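Local coordinates for 173aa long hypothetical ferripyochelin binding protein (Pyrococcus horikoshii, PDB 2FKO) that probably works as a zinc-dependent carbonic anhydrase, a trimer of left-handed parallel beta-helices with zinc held between subunits, at residues D60-H65 with V78-N83; P39-R44 with S56-N61; K10-P15 with D28-E33; P15-D20 with E33-W38. All blocks are in the same frame, centred on the assembly; numbering follows the deposited sequence.

Interaction 1: residues D60-H65 with V78-N83. With ZN (zinc ion), chain B; ZN (zinc ion), chain C.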
loop_
_atom_site.group_PDB
_atom_site.type_symbol
_atom_site.label_atom_id
_atom_site.label_comp_id
_atom_site.label_asym_id
_atom_site.label_seq_id
_atom_site.Cartn_x
_atom_site.Cartn_y
_atom_site.Cartn_z
ATOM N N ASP A 60 8.928 -2.047 -1.438
ATOM C CA ASP A 60 8.194 -0.787 -1.526
ATOM C C ASP A 60 6.766 -0.817 -0.986
ATOM O O ASP A 60 6.003 -1.754 -1.231
ATOM C CB ASP A 60 8.161 -0.314 -2.982
ATOM C CG ASP A 60 9.443 -0.645 -3.735
ATOM O OD1 ASP A 60 10.359 0.203 -3.796
ATOM O OD2 ASP A 60 9.533 -1.771 -4.260
ATOM N N ASN A 61 6.416 0.231 -0.253
ATOM C CA ASN A 61 5.082 0.382 0.312
ATOM C C ASN A 61 4.553 -0.723 1.221
ATOM O O ASN A 61 3.337 -0.838 1.395
ATOM C CB ASN A 61 4.065 0.633 -0.808
ATOM C CG ASN A 61 4.107 2.058 -1.323
ATOM O OD1 ASN A 61 3.877 3.005 -0.573
ATOM N ND2 ASN A 61 4.405 2.219 -2.609
ATOM N N VAL A 62 5.423 -1.542 1.807
ATOM C CA VAL A 62 5.097 -2.596 2.807
ATOM C C VAL A 62 4.889 -1.987 4.130
ATOM O O VAL A 62 5.592 -1.010 4.431
ATOM C CB VAL A 62 6.232 -3.678 2.701
ATOM C CG1 VAL A 62 6.083 -4.725 3.761
ATOM C CG2 VAL A 62 6.308 -4.247 1.302
ATOM N N SER A 63 4.073 -2.586 4.989
ATOM C CA SER A 63 4.006 -2.176 6.383
ATOM C C SER A 63 4.267 -3.385 7.273
ATOM O O SER A 63 3.791 -4.487 6.994
ATOM C CB SER A 63 2.624 -1.602 6.719
ATOM O OG SER A 63 2.332 -0.441 5.959
ATOM N N ILE A 64 5.053 -3.187 8.327
ATOM C CA ILE A 64 5.329 -4.253 9.282
ATOM C C ILE A 64 5.038 -3.653 10.647
ATOM O O ILE A 64 5.562 -2.593 10.989
ATOM C CB ILE A 64 6.793 -4.731 9.232
ATOM C CG1 ILE A 64 7.110 -5.264 7.829
ATOM C CG2 ILE A 64 7.012 -5.831 10.281
ATOM C CD1 ILE A 64 8.531 -5.769 7.649
ATOM N N HIS A 65 4.177 -4.316 11.408
ATOM C CA HIS A 65 3.804 -3.827 12.727
ATOM C C HIS A 65 3.577 -5.015 13.655
ATOM O O HIS A 65 3.807 -6.166 13.268
ATOM C CB HIS A 65 2.528 -2.984 12.631
ATOM C CG HIS A 65 2.279 -2.120 13.829
ATOM N ND1 HIS A 65 1.013 -1.848 14.298
ATOM C CD2 HIS A 65 3.133 -1.453 14.642
ATOM C CE1 HIS A 65 1.095 -1.051 15.349
ATOM N NE2 HIS A 65 2.371 -0.796 15.579
ATOM N N VAL A 78 14.257 -13.833 3.451
ATOM C CA VAL A 78 12.821 -13.640 3.295
ATOM C C VAL A 78 12.566 -12.465 2.375
ATOM O O VAL A 78 13.205 -11.417 2.497
ATOM C CB VAL A 78 12.114 -13.370 4.642
ATOM C CG1 VAL A 78 10.652 -12.979 4.397
ATOM C CG2 VAL A 78 12.173 -14.612 5.516
ATOM N N THR A 79 11.639 -12.656 1.441
ATOM C CA THR A 79 11.267 -11.614 0.497
ATOM C C THR A 79 9.855 -11.132 0.818
ATOM O O THR A 79 8.890 -11.872 0.654
ATOM C CB THR A 79 11.299 -12.137 -0.963
ATOM O OG1 THR A 79 12.648 -12.446 -1.337
ATOM C CG2 THR A 79 10.742 -11.088 -1.917
ATOM N N ILE A 80 9.737 -9.896 1.292
ATOM C CA ILE A 80 8.421 -9.352 1.606
ATOM C C ILE A 80 8.038 -8.477 0.429
ATOM O O ILE A 80 8.539 -7.365 0.273
ATOM C CB ILE A 80 8.440 -8.541 2.919
ATOM C CG1 ILE A 80 8.999 -9.419 4.048
ATOM C CG2 ILE A 80 7.016 -8.104 3.282
ATOM C CD1 ILE A 80 9.099 -8.740 5.401
ATOM N N GLY A 81 7.157 -9.016 -0.409
ATOM C CA GLY A 81 6.725 -8.333 -1.613
ATOM C C GLY A 81 6.095 -6.963 -1.485
ATOM O O GLY A 81 5.544 -6.595 -0.447
ATOM N N HIS A 82 6.186 -6.212 -2.577
ATOM C CA HIS A 82 5.635 -4.863 -2.665
ATOM C C HIS A 82 4.227 -4.788 -2.094
ATOM O O HIS A 82 3.393 -5.654 -2.355
ATOM C CB HIS A 82 5.552 -4.417 -4.127
ATOM C CG HIS A 82 6.800 -4.658 -4.914
ATOM N ND1 HIS A 82 7.875 -3.796 -4.889
ATOM C CD2 HIS A 82 7.132 -5.649 -5.776
ATOM C CE1 HIS A 82 8.814 -4.243 -5.704
ATOM N NE2 HIS A 82 8.388 -5.365 -6.254
ATOM N N ASN A 83 3.971 -3.741 -1.316
ATOM C CA ASN A 83 2.655 -3.496 -0.747
ATOM C C ASN A 83 2.091 -4.571 0.174
ATOM O O ASN A 83 0.897 -4.548 0.478
ATOM C CB ASN A 83 1.654 -3.218 -1.882
ATOM C CG ASN A 83 1.972 -1.936 -2.644
ATOM O OD1 ASN A 83 1.249 -0.944 -2.547
ATOM N ND2 ASN A 83 3.065 -1.952 -3.398
HETATM ZN ZN ZN B . -0.879 -2.522 13.504
HETATM ZN ZN ZN C . 9.680 -6.230 -7.547
HETATM O O HOH W 1 -2.196 -1.671 14.412
HETATM O O HOH W 2 10.810 -7.344 -6.674
#

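Interaction 2: residues P39-R44 with S56-N61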
loop_
_atom_site.group_PDB
_atom_site.type_symbol
_atom_site.label_atom_id
_atom_site.label_comp_id
_atom_site.label_asym_id
_atom_site.label_seq_id
_atom_site.Cartn_x
_atom_site.Cartn_y
_atom_site.Cartn_z
ATOM N N PRO A 39 11.717 2.097 -0.555
ATOM C CA PRO A 39 10.845 3.274 -0.522
ATOM C C PRO A 39 9.443 3.044 0.031
ATOM O O PRO A 39 8.739 2.129 -0.388
ATOM C CB PRO A 39 10.828 3.730 -1.977
ATOM C CG PRO A 39 12.204 3.392 -2.431
ATOM C CD PRO A 39 12.416 2.013 -1.850
ATOM N N SER A 40 9.061 3.905 0.969
ATOM C CA SER A 40 7.757 3.882 1.623
ATOM C C SER A 40 7.493 2.654 2.478
ATOM O O SER A 40 6.379 2.464 2.960
ATOM C CB SER A 40 6.632 4.033 0.599
ATOM O OG SER A 40 5.385 4.179 1.258
ATOM N N ALA A 41 8.504 1.809 2.656
ATOM C CA ALA A 41 8.333 0.636 3.503
ATOM C C ALA A 41 8.362 1.182 4.922
ATOM O O ALA A 41 9.174 2.052 5.237
ATOM C CB ALA A 41 9.476 -0.364 3.291
ATOM N N VAL A 42 7.476 0.677 5.770
ATOM C CA VAL A 42 7.399 1.142 7.145
ATOM C C VAL A 42 7.513 0.009 8.150
ATOM O O VAL A 42 6.748 -0.951 8.104
ATOM C CB VAL A 42 6.060 1.876 7.413
ATOM C CG1 VAL A 42 5.996 2.338 8.874
ATOM C CG2 VAL A 42 5.915 3.063 6.469
ATOM N N LEU A 43 8.488 0.126 9.048
ATOM C CA LEU A 43 8.697 -0.859 10.098
ATOM C C LEU A 43 8.504 -0.102 11.406
ATOM O O LEU A 43 9.416 0.571 11.887
ATOM C CB LEU A 43 10.106 -1.457 10.019
ATOM C CG LEU A 43 10.366 -2.349 8.797
ATOM C CD1 LEU A 43 10.478 -1.484 7.554
ATOM C CD2 LEU A 43 11.647 -3.145 8.998
ATOM N N ARG A 44 7.305 -0.207 11.968
ATOM C CA ARG A 44 6.975 0.507 13.195
ATOM C C ARG A 44 7.132 -0.342 14.454
ATOM O O ARG A 44 6.234 -1.085 14.845
ATOM C CB ARG A 44 5.551 1.073 13.083
ATOM C CG ARG A 44 5.149 2.049 14.189
ATOM C CD ARG A 44 4.292 3.202 13.639
ATOM N NE ARG A 44 3.032 2.769 13.031
ATOM C CZ ARG A 44 1.951 2.393 13.711
ATOM N NH1 ARG A 44 1.960 2.392 15.035
ATOM N NH2 ARG A 44 0.851 2.023 13.064
ATOM N N SER A 56 17.321 -10.566 4.041
ATOM C CA SER A 56 15.897 -10.376 3.774
ATOM C C SER A 56 15.575 -8.969 3.294
ATOM O O SER A 56 16.241 -8.004 3.672
ATOM C CB SER A 56 15.081 -10.695 5.030
ATOM O OG SER A 56 15.205 -12.066 5.370
ATOM N N ASN A 57 14.542 -8.861 2.459
ATOM C CA ASN A 57 14.131 -7.572 1.915
ATOM C C ASN A 57 12.684 -7.231 2.255
ATOM O O ASN A 57 11.809 -8.096 2.273
ATOM C CB ASN A 57 14.290 -7.564 0.393
ATOM C CG ASN A 57 13.624 -8.756 -0.257
ATOM O OD1 ASN A 57 14.237 -9.817 -0.418
ATOM N ND2 ASN A 57 12.356 -8.596 -0.619
ATOM N N VAL A 58 12.451 -5.957 2.533
ATOM C CA VAL A 58 11.123 -5.450 2.847
ATOM C C VAL A 58 10.881 -4.436 1.728
ATOM O O VAL A 58 11.366 -3.303 1.778
ATOM C CB VAL A 58 11.107 -4.755 4.219
ATOM C CG1 VAL A 58 9.675 -4.414 4.614
ATOM C CG2 VAL A 58 11.752 -5.659 5.262
ATOM N N GLN A 59 10.133 -4.857 0.716
ATOM C CA GLN A 59 9.887 -4.029 -0.457
ATOM C C GLN A 59 9.023 -2.776 -0.329
ATOM O O GLN A 59 8.481 -2.472 0.736
ATOM C CB GLN A 59 9.388 -4.935 -1.587
ATOM C CG GLN A 59 10.461 -5.950 -1.976
ATOM C CD GLN A 59 9.988 -6.992 -2.963
ATOM O OE1 GLN A 59 9.009 -6.788 -3.678
ATOM N NE2 GLN A 59 10.694 -8.115 -3.020
ATOM N N ASP A 60 8.928 -2.047 -1.438
ATOM C CA ASP A 60 8.194 -0.787 -1.526
ATOM C C ASP A 60 6.766 -0.817 -0.986
ATOM O O ASP A 60 6.003 -1.754 -1.231
ATOM C CB ASP A 60 8.161 -0.314 -2.982
ATOM C CG ASP A 60 9.443 -0.645 -3.735
ATOM O OD1 ASP A 60 10.359 0.203 -3.796
ATOM O OD2 ASP A 60 9.533 -1.771 -4.260
ATOM N N ASN A 61 6.416 0.231 -0.253
ATOM C CA ASN A 61 5.082 0.382 0.312
ATOM C C ASN A 61 4.553 -0.723 1.221
ATOM O O ASN A 61 3.337 -0.838 1.395
ATOM C CB ASN A 61 4.065 0.633 -0.808
ATOM C CG ASN A 61 4.107 2.058 -1.323
ATOM O OD1 ASN A 61 3.877 3.005 -0.573
ATOM N ND2 ASN A 61 4.405 2.219 -2.609
#

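Interaction 3: residues K10-P15 with D28-E33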
loop_
_atom_site.group_PDB
_atom_site.type_symbol
_atom_site.label_atom_id
_atom_site.label_comp_id
_atom_site.label_asym_id
_atom_site.label_seq_id
_atom_site.Cartn_x
_atom_site.Cartn_y
_atom_site.Cartn_z
ATOM N N LYS A 10 16.128 2.370 20.155
ATOM C CA LYS A 10 16.719 2.736 18.873
ATOM C C LYS A 10 16.846 1.523 17.971
ATOM O O LYS A 10 17.151 0.422 18.434
ATOM C CB LYS A 10 18.144 3.270 19.046
ATOM C CG LYS A 10 18.322 4.681 19.558
ATOM C CD LYS A 10 19.793 5.063 19.391
ATOM C CE LYS A 10 20.223 4.900 17.920
ATOM N NZ LYS A 10 20.283 3.459 17.558
ATOM N N PRO A 11 16.616 1.712 16.667
ATOM C CA PRO A 11 16.745 0.578 15.754
ATOM C C PRO A 11 18.208 0.135 15.760
ATOM O O PRO A 11 19.117 0.948 15.972
ATOM C CB PRO A 11 16.338 1.169 14.409
ATOM C CG PRO A 11 15.334 2.208 14.791
ATOM C CD PRO A 11 15.971 2.859 16.002
ATOM N N ARG A 12 18.420 -1.158 15.558
ATOM C CA ARG A 12 19.758 -1.716 15.496
ATOM C C ARG A 12 19.912 -2.193 14.062
ATOM O O ARG A 12 19.390 -3.244 13.684
ATOM C CB ARG A 12 19.906 -2.891 16.457
ATOM C CG ARG A 12 20.079 -2.510 17.919
ATOM C CD ARG A 12 20.532 -3.730 18.699
ATOM N NE ARG A 12 21.719 -4.337 18.098
ATOM C CZ ARG A 12 21.869 -5.638 17.858
ATOM N NH1 ARG A 12 20.902 -6.492 18.165
ATOM N NH2 ARG A 12 22.990 -6.086 17.305
ATOM N N ILE A 13 20.629 -1.409 13.268
ATOM C CA ILE A 13 20.824 -1.698 11.855
ATOM C C ILE A 13 22.266 -2.042 11.480
ATOM O O ILE A 13 23.162 -1.219 11.633
ATOM C CB ILE A 13 20.371 -0.486 11.023
ATOM C CG1 ILE A 13 18.904 -0.173 11.323
ATOM C CG2 ILE A 13 20.600 -0.750 9.546
ATOM C CD1 ILE A 13 18.450 1.193 10.839
ATOM N N HIS A 14 22.479 -3.252 10.973
ATOM C CA HIS A 14 23.813 -3.691 10.566
ATOM C C HIS A 14 24.326 -2.760 9.459
ATOM O O HIS A 14 23.560 -2.325 8.602
ATOM C CB HIS A 14 23.749 -5.135 10.063
ATOM C CG HIS A 14 25.092 -5.760 9.841
ATOM N ND1 HIS A 14 25.895 -5.443 8.768
ATOM C CD2 HIS A 14 25.768 -6.688 10.559
ATOM C CE1 HIS A 14 27.010 -6.151 8.831
ATOM N NE2 HIS A 14 26.959 -6.915 9.908
ATOM N N PRO A 15 25.630 -2.440 9.469
ATOM C CA PRO A 15 26.236 -1.552 8.464
ATOM C C PRO A 15 25.991 -1.925 6.992
ATOM O O PRO A 15 25.905 -1.042 6.135
ATOM C CB PRO A 15 27.723 -1.596 8.817
ATOM C CG PRO A 15 27.711 -1.822 10.296
ATOM C CD PRO A 15 26.632 -2.859 10.466
ATOM N N ASP A 28 11.994 -0.171 18.292
ATOM C CA ASP A 28 12.533 -1.509 18.480
ATOM C C ASP A 28 12.523 -2.335 17.198
ATOM O O ASP A 28 11.648 -3.175 16.982
ATOM C CB ASP A 28 11.742 -2.209 19.583
ATOM C CG ASP A 28 12.458 -3.422 20.143
ATOM O OD1 ASP A 28 11.873 -4.078 21.029
ATOM O OD2 ASP A 28 13.593 -3.716 19.708
ATOM N N VAL A 29 13.514 -2.081 16.350
ATOM C CA VAL A 29 13.653 -2.792 15.090
ATOM C C VAL A 29 15.095 -3.233 14.923
ATOM O O VAL A 29 16.016 -2.463 15.171
ATOM C CB VAL A 29 13.277 -1.896 13.878
ATOM C CG1 VAL A 29 13.459 -2.679 12.571
ATOM C CG2 VAL A 29 11.839 -1.404 14.013
ATOM N N VAL A 30 15.286 -4.479 14.507
ATOM C CA VAL A 30 16.621 -5.010 14.279
ATOM C C VAL A 30 16.717 -5.466 12.825
ATOM O O VAL A 30 15.892 -6.258 12.360
ATOM C CB VAL A 30 16.924 -6.221 15.208
ATOM C CG1 VAL A 30 18.303 -6.800 14.884
ATOM C CG2 VAL A 30 16.873 -5.789 16.666
ATOM N N LEU A 31 17.710 -4.936 12.113
ATOM C CA LEU A 31 17.957 -5.282 10.719
ATOM C C LEU A 31 19.342 -5.926 10.633
ATOM O O LEU A 31 20.351 -5.262 10.873
ATOM C CB LEU A 31 17.909 -4.021 9.837
ATOM C CG LEU A 31 16.573 -3.270 9.745
ATOM C CD1 LEU A 31 16.709 -2.059 8.828
ATOM C CD2 LEU A 31 15.497 -4.210 9.220
ATOM N N GLU A 32 19.394 -7.214 10.299
ATOM C CA GLU A 32 20.675 -7.904 10.218
ATOM C C GLU A 32 21.432 -7.605 8.930
ATOM O O GLU A 32 20.957 -6.864 8.067
ATOM C CB GLU A 32 20.493 -9.411 10.383
ATOM C CG GLU A 32 20.205 -9.761 11.813
ATOM C CD GLU A 32 20.016 -11.246 12.060
ATOM O OE1 GLU A 32 19.950 -12.015 11.081
ATOM O OE2 GLU A 32 19.934 -11.641 13.240
ATOM N N GLU A 33 22.616 -8.189 8.802
ATOM C CA GLU A 33 23.433 -7.935 7.628
ATOM C C GLU A 33 22.732 -8.226 6.304
ATOM O O GLU A 33 21.891 -9.122 6.198
ATOM C CB GLU A 33 24.750 -8.720 7.699
ATOM C CG GLU A 33 24.601 -10.224 7.797
ATOM C CD GLU A 33 25.834 -10.971 7.290
ATOM O OE1 GLU A 33 26.032 -12.133 7.704
ATOM O OE2 GLU A 33 26.590 -10.409 6.465
HETATM O O HOH W 3 16.231 -2.559 18.403
#

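Interaction 4: residues P15-D20 with E33-W38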
loop_
_atom_site.group_PDB
_atom_site.type_symbol
_atom_site.label_atom_id
_atom_site.label_comp_id
_atom_site.label_asym_id
_atom_site.label_seq_id
_atom_site.Cartn_x
_atom_site.Cartn_y
_atom_site.Cartn_z
ATOM N N PRO A 15 25.630 -2.440 9.469
ATOM C CA PRO A 15 26.236 -1.552 8.464
ATOM C C PRO A 15 25.991 -1.925 6.992
ATOM O O PRO A 15 25.905 -1.042 6.135
ATOM C CB PRO A 15 27.723 -1.596 8.817
ATOM C CG PRO A 15 27.711 -1.822 10.296
ATOM C CD PRO A 15 26.632 -2.859 10.466
ATOM N N SER A 16 25.879 -3.218 6.698
ATOM C CA SER A 16 25.682 -3.665 5.316
ATOM C C SER A 16 24.253 -3.515 4.816
ATOM O O SER A 16 23.993 -3.626 3.620
ATOM C CB SER A 16 26.097 -5.128 5.159
ATOM O OG SER A 16 25.275 -5.971 5.947
ATOM N N ALA A 17 23.327 -3.269 5.731
ATOM C CA ALA A 17 21.928 -3.124 5.355
ATOM C C ALA A 17 21.686 -1.850 4.551
ATOM O O ALA A 17 22.470 -0.900 4.609
ATOM C CB ALA A 17 21.055 -3.124 6.610
ATOM N N PHE A 18 20.607 -1.845 3.777
ATOM C CA PHE A 18 20.249 -0.666 3.007
ATOM C C PHE A 18 18.856 -0.240 3.421
ATOM O O PHE A 18 17.902 -1.005 3.299
ATOM C CB PHE A 18 20.236 -0.933 1.502
ATOM C CG PHE A 18 19.604 0.186 0.704
ATOM C CD1 PHE A 18 20.190 1.450 0.669
ATOM C CD2 PHE A 18 18.403 -0.013 0.023
ATOM C CE1 PHE A 18 19.590 2.504 -0.033
ATOM C CE2 PHE A 18 17.797 1.034 -0.681
ATOM C CZ PHE A 18 18.393 2.293 -0.708
ATOM N N VAL A 19 18.744 0.978 3.926
ATOM C CA VAL A 19 17.446 1.502 4.315
ATOM C C VAL A 19 17.235 2.742 3.468
ATOM O O VAL A 19 17.924 3.741 3.640
ATOM C CB VAL A 19 17.403 1.889 5.801
ATOM C CG1 VAL A 19 16.012 2.396 6.156
ATOM C CG2 VAL A 19 17.756 0.689 6.662
ATOM N N ASP A 20 16.303 2.663 2.529
ATOM C CA ASP A 20 16.020 3.790 1.658
ATOM C C ASP A 20 15.655 4.988 2.531
ATOM O O ASP A 20 14.985 4.831 3.547
ATOM C CB ASP A 20 14.855 3.449 0.735
ATOM C CG ASP A 20 14.681 4.458 -0.366
ATOM O OD1 ASP A 20 15.309 4.279 -1.435
ATOM O OD2 ASP A 20 13.926 5.437 -0.155
ATOM N N GLU A 33 22.616 -8.189 8.802
ATOM C CA GLU A 33 23.433 -7.935 7.628
ATOM C C GLU A 33 22.732 -8.226 6.304
ATOM O O GLU A 33 21.891 -9.122 6.198
ATOM C CB GLU A 33 24.750 -8.720 7.699
ATOM C CG GLU A 33 24.601 -10.224 7.797
ATOM C CD GLU A 33 25.834 -10.971 7.290
ATOM O OE1 GLU A 33 26.032 -12.133 7.704
ATOM O OE2 GLU A 33 26.590 -10.409 6.465
ATOM N N LYS A 34 23.090 -7.430 5.303
ATOM C CA LYS A 34 22.582 -7.556 3.952
ATOM C C LYS A 34 21.069 -7.522 3.777
ATOM O O LYS A 34 20.536 -8.068 2.809
ATOM C CB LYS A 34 23.178 -8.809 3.323
ATOM C CG LYS A 34 24.703 -8.738 3.320
ATOM C CD LYS A 34 25.362 -9.971 2.746
ATOM C CE LYS A 34 26.875 -9.880 2.899
ATOM N NZ LYS A 34 27.438 -8.662 2.247
ATOM N N THR A 35 20.384 -6.877 4.718
ATOM C CA THR A 35 18.940 -6.724 4.629
ATOM C C THR A 35 18.710 -5.409 3.887
ATOM O O THR A 35 19.635 -4.596 3.744
ATOM C CB THR A 35 18.272 -6.647 6.019
ATOM O OG1 THR A 35 18.945 -5.674 6.831
ATOM C CG2 THR A 35 18.309 -8.008 6.708
ATOM N N SER A 36 17.490 -5.208 3.398
ATOM C CA SER A 36 17.159 -3.989 2.671
ATOM C C SER A 36 15.702 -3.594 2.897
ATOM O O SER A 36 14.804 -4.439 2.897
ATOM C CB SER A 36 17.430 -4.173 1.174
ATOM O OG SER A 36 16.749 -5.305 0.670
ATOM N N VAL A 37 15.494 -2.299 3.109
ATOM C CA VAL A 37 14.179 -1.718 3.348
ATOM C C VAL A 37 14.019 -0.679 2.242
ATOM O O VAL A 37 14.836 0.239 2.107
ATOM C CB VAL A 37 14.121 -1.054 4.743
ATOM C CG1 VAL A 37 12.716 -0.510 5.016
ATOM C CG2 VAL A 37 14.508 -2.080 5.811
ATOM N N TRP A 38 12.963 -0.829 1.450
ATOM C CA TRP A 38 12.751 0.037 0.302
ATOM C C TRP A 38 11.791 1.215 0.461
ATOM O O TRP A 38 11.137 1.351 1.484
ATOM C CB TRP A 38 12.376 -0.857 -0.879
ATOM C CG TRP A 38 13.435 -1.904 -1.090
ATOM C CD1 TRP A 38 13.569 -3.084 -0.419
ATOM C CD2 TRP A 38 14.575 -1.806 -1.955
ATOM N NE1 TRP A 38 14.720 -3.724 -0.803
ATOM C CE2 TRP A 38 15.357 -2.962 -1.747
ATOM C CE3 TRP A 38 15.011 -0.850 -2.882
ATOM C CZ2 TRP A 38 16.557 -3.192 -2.434
ATOM C CZ3 TRP A 38 16.209 -1.079 -3.569
ATOM C CH2 TRP A 38 16.964 -2.244 -3.337
HETATM O O HOH W 4 21.929 -4.735 2.045
#

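Interaction 1: residues D60-H65 with V78-N83
Where two successive coils of the left-handed parallel beta-helix turn a corner, Asp60 lies beside His82, a zinc ligand at the subunit interface. The bend is shared by both coils: Asp60 O accepts a hydrogen bond from Asn83 N at 2.8 Å, and Asn61 lies against Asn83, both with the positive phi of a left-handed backbone. There Asn61 O faces Asn83 CA in a CA-H...O contact. Inside the corner, Val62 divides its branches between two neighbours. CG1, anti to the backbone N (chi1 174°), meets Ile80 CG2 at 3.5 Å, while CG2 presses on Gly81 O at 3.0 Å. Ile64 CD1 reaches Ile80 CD1 at 3.8 Å. On the outer side the carboxylate of Asp60 lies nearly coplanar with the His82 imidazole, 10° apart, so that OD2 sits at the ring edge, 2.7 Å from ND1, in a bent and weak hydrogen bond. The other ring nitrogen, NE2, binds zinc at 2.0 Å, and His65 and His87 of the second subunit complete the protein ligands with a water. OD2 also forms a salt bridge with Arg44 of that subunit. Were Asp60 an alanine, His82 would probably be freer to turn about its CB-CG bond and Arg44 of the second subunit would lose one of its acidic partners. As a second-shell group, the carboxylate is likely to orient the imidazole and may make NE2 a stronger donor to the metal.

Interaction 2: residues P39-R44 with S56-N61
A single backbone hydrogen bond joins Pro39 to Asn61: Asn61 N donates to Pro39 O at 3.0 Å, with the donor in the carbonyl plane. The same oxygen also receives Asp60 CA, 3.2 Å away, in a CA-H...O contact, so one carbonyl holds two consecutive residues of the next coil. Among the polar side chains, Ser40 turns OG anti to its own N (chi1 -173°), which brings the hydroxyl to 2.6 Å from Asn61 OD1 as modelled. Ser40 OG is hydrogen-bonded to Ser40 of the neighbouring subunits, and both Ser40 and Asn61 have been seen to bind calcium in this protein. With a leucine in place of Asn61, the Ser40 hydroxyl would probably lose a polar neighbour and the calcium site one of its ligands. Van der Waals contacts fill the rest. The Pro39 ring lies alongside the Asp60 side chain, its CD 3.4 Å from OD1. Ala41 CB rests 3.5 Å from Gln59 O and, more loosely, 4.3 Å from Val58 CG1. That same valine branch meets Leu43 CD1 at 4.2 Å, and Ile64 and Ile80 continue the apolar cluster along the interior. Ser40 and Asn61 both take a left-handed backbone conformation, one directly above the other, while Leu43 and Val58 lie on adjoining walls. Such stacked corners around an aliphatic interior are the signature of the left-handed parallel beta-helix built from hexapeptide repeats.

Interaction 3: residues K10-P15 with D28-E33
Parallel strand pairing joins Pro11-His14 to Val29-Glu33 on one wall of the beta-helix, at the edge where strand 12-13 is the outermost of its sheet within the chain. The two segments run only 3° apart. Arg12 bonds through both its N and its O: the N donates to Val29 O at 2.8 Å and the O accepts from Leu31 N at 2.9 Å, after which His14 N continues the ladder to Leu31 O. Ile13 and Leu31 share one face, their side chains pointing the same way, with Ile13 CG1 3.8 Å from Leu31 CD1. This is the inner face, since Leu31 also packs on Leu43 and Val52, and Ile13 on Ile3. Arg12 and Val30 occupy the other face, where NH1 of the arginine approaches Val30 CG1 obliquely at 4.2 Å. Past the strands, His14 carries the contact with its ring. CG stands anti to the backbone N (chi1 -170°), which lays the imidazole over Glu33, and Glu33 CB sits 3.5 Å from the ring centroid, 2° off the normal, in a CH-pi contact. Pro15 CD covers the opposite face, and His14 ND1 is hydrogen-bonded to Ser16 N, so both faces and one edge nitrogen restrain the ring. The carboxylate of Glu33 leads elsewhere, to a salt bridge with Lys54. Equivalent strands one coil apart, paired in parallel with aliphatic residues turned inward, mark this as part of the left-handed parallel beta-helix.

Interaction 4: residues P15-D20 with E33-W38
Phe18 and its neighbours run parallel to Thr35-Trp38, the segments 12° apart, with Phe18 N bonded to Thr35 O, Phe18 O to Val37 N at 2.7 Å, and Asp20 N to Val37 O in a nearly straight bond. Before the strands begin, a side chain takes over the linking role. Ser16 OG, lying between its own N and carbonyl carbon (chi1 64°), accepts a hydrogen bond from Lys34 N at 2.7 Å, and a water donates to both Ser16 O and Thr35 O, bridging the two segments. Ala17 CB lies 3.3 Å from Thr35 OG1, a hydroxyl bonded to Glu32 O. Successive coils of a left-handed parallel beta-helix are stacked here, with Val19 and Val37 on one face of the wall and Phe18 and Ser36 on the other. Towards the interior, Val19 CG1 meets Val37 CB at 4.2 Å, both valines lying side by side and packing on Leu31. Towards helix 146-169, the Phe18 ring turns its edge to the face of Trp38 in a T-shaped pair: the phenylalanine ring and the indole six-membered ring have centroids 5.3 Å apart and planes at 63°, with CE2 closest, 3.9 Å from Trp38 CZ3. Ala163 and Ile167 of that helix rest on Phe18. The indole is tied back weakly by NE1 to Ser36 OG, and its ring also meets Tyr159 and His166, while Arg44 of the second subunit adds a cation-pi contact. At the corner beyond, Asp20 CB lies against Val37 O, and its carboxylate forms a salt bridge with Arg170.

Overall arrangement
Interactions 3 and 4 interleave along the chain, and interactions 2 and 1 follow, climbing the beta-helix coil by coil. Interactions 3 and 4, with centres about 9 Å apart, share Pro15 and Glu33 and cover neighbouring walls of the first two coils. Interaction 2, about 10 Å from the centre of interaction 4, lies at the corner that follows, and its strand 57-58 pairs with strand 36-37 of interaction 4. Interactions 1 and 2 have centres only 5 Å apart and share Asp60 and Asn61. Leu31, Leu43, Val58 and Ile80 thus line one interior, from the N-terminal end of the solenoid, about 17 Å between the centres of interactions 1 and 3, to the zinc-bearing trimer interface.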